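Local coordinates for protein 2-aminomuconic 6-semialdehyde dehydrogenase (Pseudomonas sp., PDB 7BZV) that probably oxidises 2-aminomuconic 6-semialdehyde with NAD+ in the catabolism of 2-aminophenol, working as a tetrameric member of the aldehyde dehydrogenase family, at residues Thr238-Ala243 and Val250-Gly255. Numbering follows the deposited sequence.
Sequences TIMRAA and VSFELG
Phe252 drives its ring end-on at the helix, between Ile239 and Met240. Its CB and CG meet neither residue; contact starts at the ring's far half. There Ile239 CG2 lies 3.8 Å from both CE1 and CZ. CZ, at the tip, is also 4.0 Å from Met240 N. CE2 has Met240 CB at 3.9 Å and Met240 SD at 4.2 Å. Ile239 CG2 and Met240 CB lie near the ring plane, the latter in it, so they meet its edge, not a face. A chi1 of -73° puts Ile239 CG1 beside the backbone N and CG2 anti to it, bringing that methyl to the ring, while the extended Met240 chain crosses the Phe252 side chain nearly perpendicularly. Earlier on the strand, Val250 turns CG1 away from its carbonyl carbon and sets it 3.6 Å from Ala243 CB. No hydrogen bond links the segments, and all five touching residues are buried: purely apolar packing. Ile239 and Ala243 also lean on Ile227 of the adjacent strand, and Met240 and Phe252 on Ile463. With segment axes 9.9 Å apart and antiparallel at 178°, helix 233-244 covers strand 250-253, which pairs in parallel with strand 226-230: a beta-alpha-beta crossover of the aldehyde dehydrogenase fold.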
loop_
_atom_site.group_PDB
_atom_site.type_symbol
_atom_site.label_atom_id
_atom_site.label_comp_id
_atom_site.label_asym_id
_atom_site.label_seq_id
_atom_site.Cartn_x
_atom_site.Cartn_y
_atom_site.Cartn_z
ATOM N N THR B 238 10.132 0.101 33.937
ATOM C CA THR B 238 9.188 -0.208 35.012
ATOM C C THR B 238 7.795 -0.500 34.454
ATOM O O THR B 238 7.124 -1.455 34.870
ATOM C CB THR B 238 9.138 0.962 36.006
ATOM O OG1 THR B 238 10.448 1.198 36.552
ATOM C CG2 THR B 238 8.172 0.666 37.126
ATOM N N ILE B 239 7.334 0.332 33.518
ATOM C CA ILE B 239 6.016 0.127 32.924
ATOM C C ILE B 239 5.963 -1.202 32.183
ATOM O O ILE B 239 4.968 -1.935 32.250
ATOM C CB ILE B 239 5.671 1.299 31.990
ATOM C CG1 ILE B 239 5.334 2.556 32.810
ATOM C CG2 ILE B 239 4.508 0.908 31.084
ATOM C CD1 ILE B 239 5.320 3.833 31.978
ATOM N N MET B 240 7.034 -1.541 31.470
ATOM C CA MET B 240 7.020 -2.782 30.700
ATOM C C MET B 240 6.944 -3.994 31.619
ATOM O O MET B 240 6.270 -4.979 31.295
ATOM C CB MET B 240 8.256 -2.867 29.810
ATOM C CG MET B 240 8.222 -3.975 28.745
ATOM S SD MET B 240 9.607 -3.754 27.594
ATOM C CE MET B 240 9.452 -5.229 26.577
ATOM N N ARG B 241 7.645 -3.950 32.757
ATOM C CA ARG B 241 7.527 -5.035 33.731
ATOM C C ARG B 241 6.093 -5.170 34.234
ATOM O O ARG B 241 5.584 -6.291 34.401
ATOM C CB ARG B 241 8.489 -4.806 34.905
ATOM C CG ARG B 241 9.959 -5.094 34.577
ATOM C CD ARG B 241 10.921 -4.975 35.795
ATOM N NE ARG B 241 12.271 -4.749 35.297
ATOM C CZ ARG B 241 12.871 -3.566 35.264
ATOM N NH1 ARG B 241 12.262 -2.498 35.747
ATOM N NH2 ARG B 241 14.085 -3.456 34.753
ATOM N N ALA B 242 5.416 -4.045 34.493
ATOM C CA ALA B 242 4.028 -4.145 34.958
ATOM C C ALA B 242 3.125 -4.669 33.850
ATOM O O ALA B 242 2.172 -5.411 34.115
ATOM C CB ALA B 242 3.521 -2.790 35.454
ATOM N N ALA B 243 3.412 -4.292 32.600
ATOM C CA ALA B 243 2.634 -4.793 31.473
ATOM C C ALA B 243 2.847 -6.280 31.249
ATOM O O ALA B 243 1.971 -6.947 30.681
ATOM C CB ALA B 243 2.996 -4.019 30.203
ATOM N N VAL B 250 2.717 -2.458 24.449
ATOM C CA VAL B 250 3.323 -1.228 24.935
ATOM C C VAL B 250 3.904 -0.479 23.738
ATOM O O VAL B 250 4.437 -1.091 22.803
ATOM C CB VAL B 250 4.424 -1.464 25.996
ATOM C CG1 VAL B 250 3.820 -2.009 27.304
ATOM C CG2 VAL B 250 5.524 -2.398 25.458
ATOM N N SER B 251 3.783 0.839 23.762
ATOM C CA SER B 251 4.342 1.704 22.730
ATOM C C SER B 251 5.089 2.799 23.474
ATOM O O SER B 251 4.467 3.551 24.233
ATOM C CB SER B 251 3.250 2.302 21.838
ATOM O OG SER B 251 3.801 3.240 20.933
ATOM N N PHE B 252 6.410 2.881 23.283
ATOM C CA PHE B 252 7.289 3.727 24.095
ATOM C C PHE B 252 8.079 4.693 23.214
ATOM O O PHE B 252 8.577 4.296 22.160
ATOM C CB PHE B 252 8.325 2.909 24.858
ATOM C CG PHE B 252 7.768 2.044 25.966
ATOM C CD1 PHE B 252 6.607 2.390 26.634
ATOM C CD2 PHE B 252 8.442 0.899 26.343
ATOM C CE1 PHE B 252 6.130 1.598 27.682
ATOM C CE2 PHE B 252 7.973 0.104 27.371
ATOM C CZ PHE B 252 6.817 0.459 28.046
ATOM N N GLU B 253 8.255 5.925 23.691
ATOM C CA GLU B 253 9.192 6.911 23.140
ATOM C C GLU B 253 9.968 7.431 24.345
ATOM O O GLU B 253 9.360 7.992 25.256
ATOM C CB GLU B 253 8.458 8.046 22.394
ATOM C CG GLU B 253 7.569 7.552 21.237
ATOM C CD GLU B 253 6.400 8.473 20.859
ATOM O OE1 GLU B 253 5.686 8.145 19.862
ATOM O OE2 GLU B 253 6.195 9.524 21.527
ATOM N N LEU B 254 11.287 7.206 24.387
ATOM C CA LEU B 254 12.016 7.246 25.657
ATOM C C LEU B 254 13.262 8.146 25.632
ATOM O O LEU B 254 14.308 7.794 26.196
ATOM C CB LEU B 254 12.424 5.829 26.083
ATOM C CG LEU B 254 11.286 4.797 26.121
ATOM C CD1 LEU B 254 11.751 3.370 26.407
ATOM C CD2 LEU B 254 10.262 5.276 27.158
ATOM N N GLY B 255 13.173 9.355 25.098
ATOM C CA GLY B 255 14.363 10.214 25.193
ATOM C C GLY B 255 15.605 9.673 24.464
ATOM O O GLY B 255 15.533 8.762 23.638
#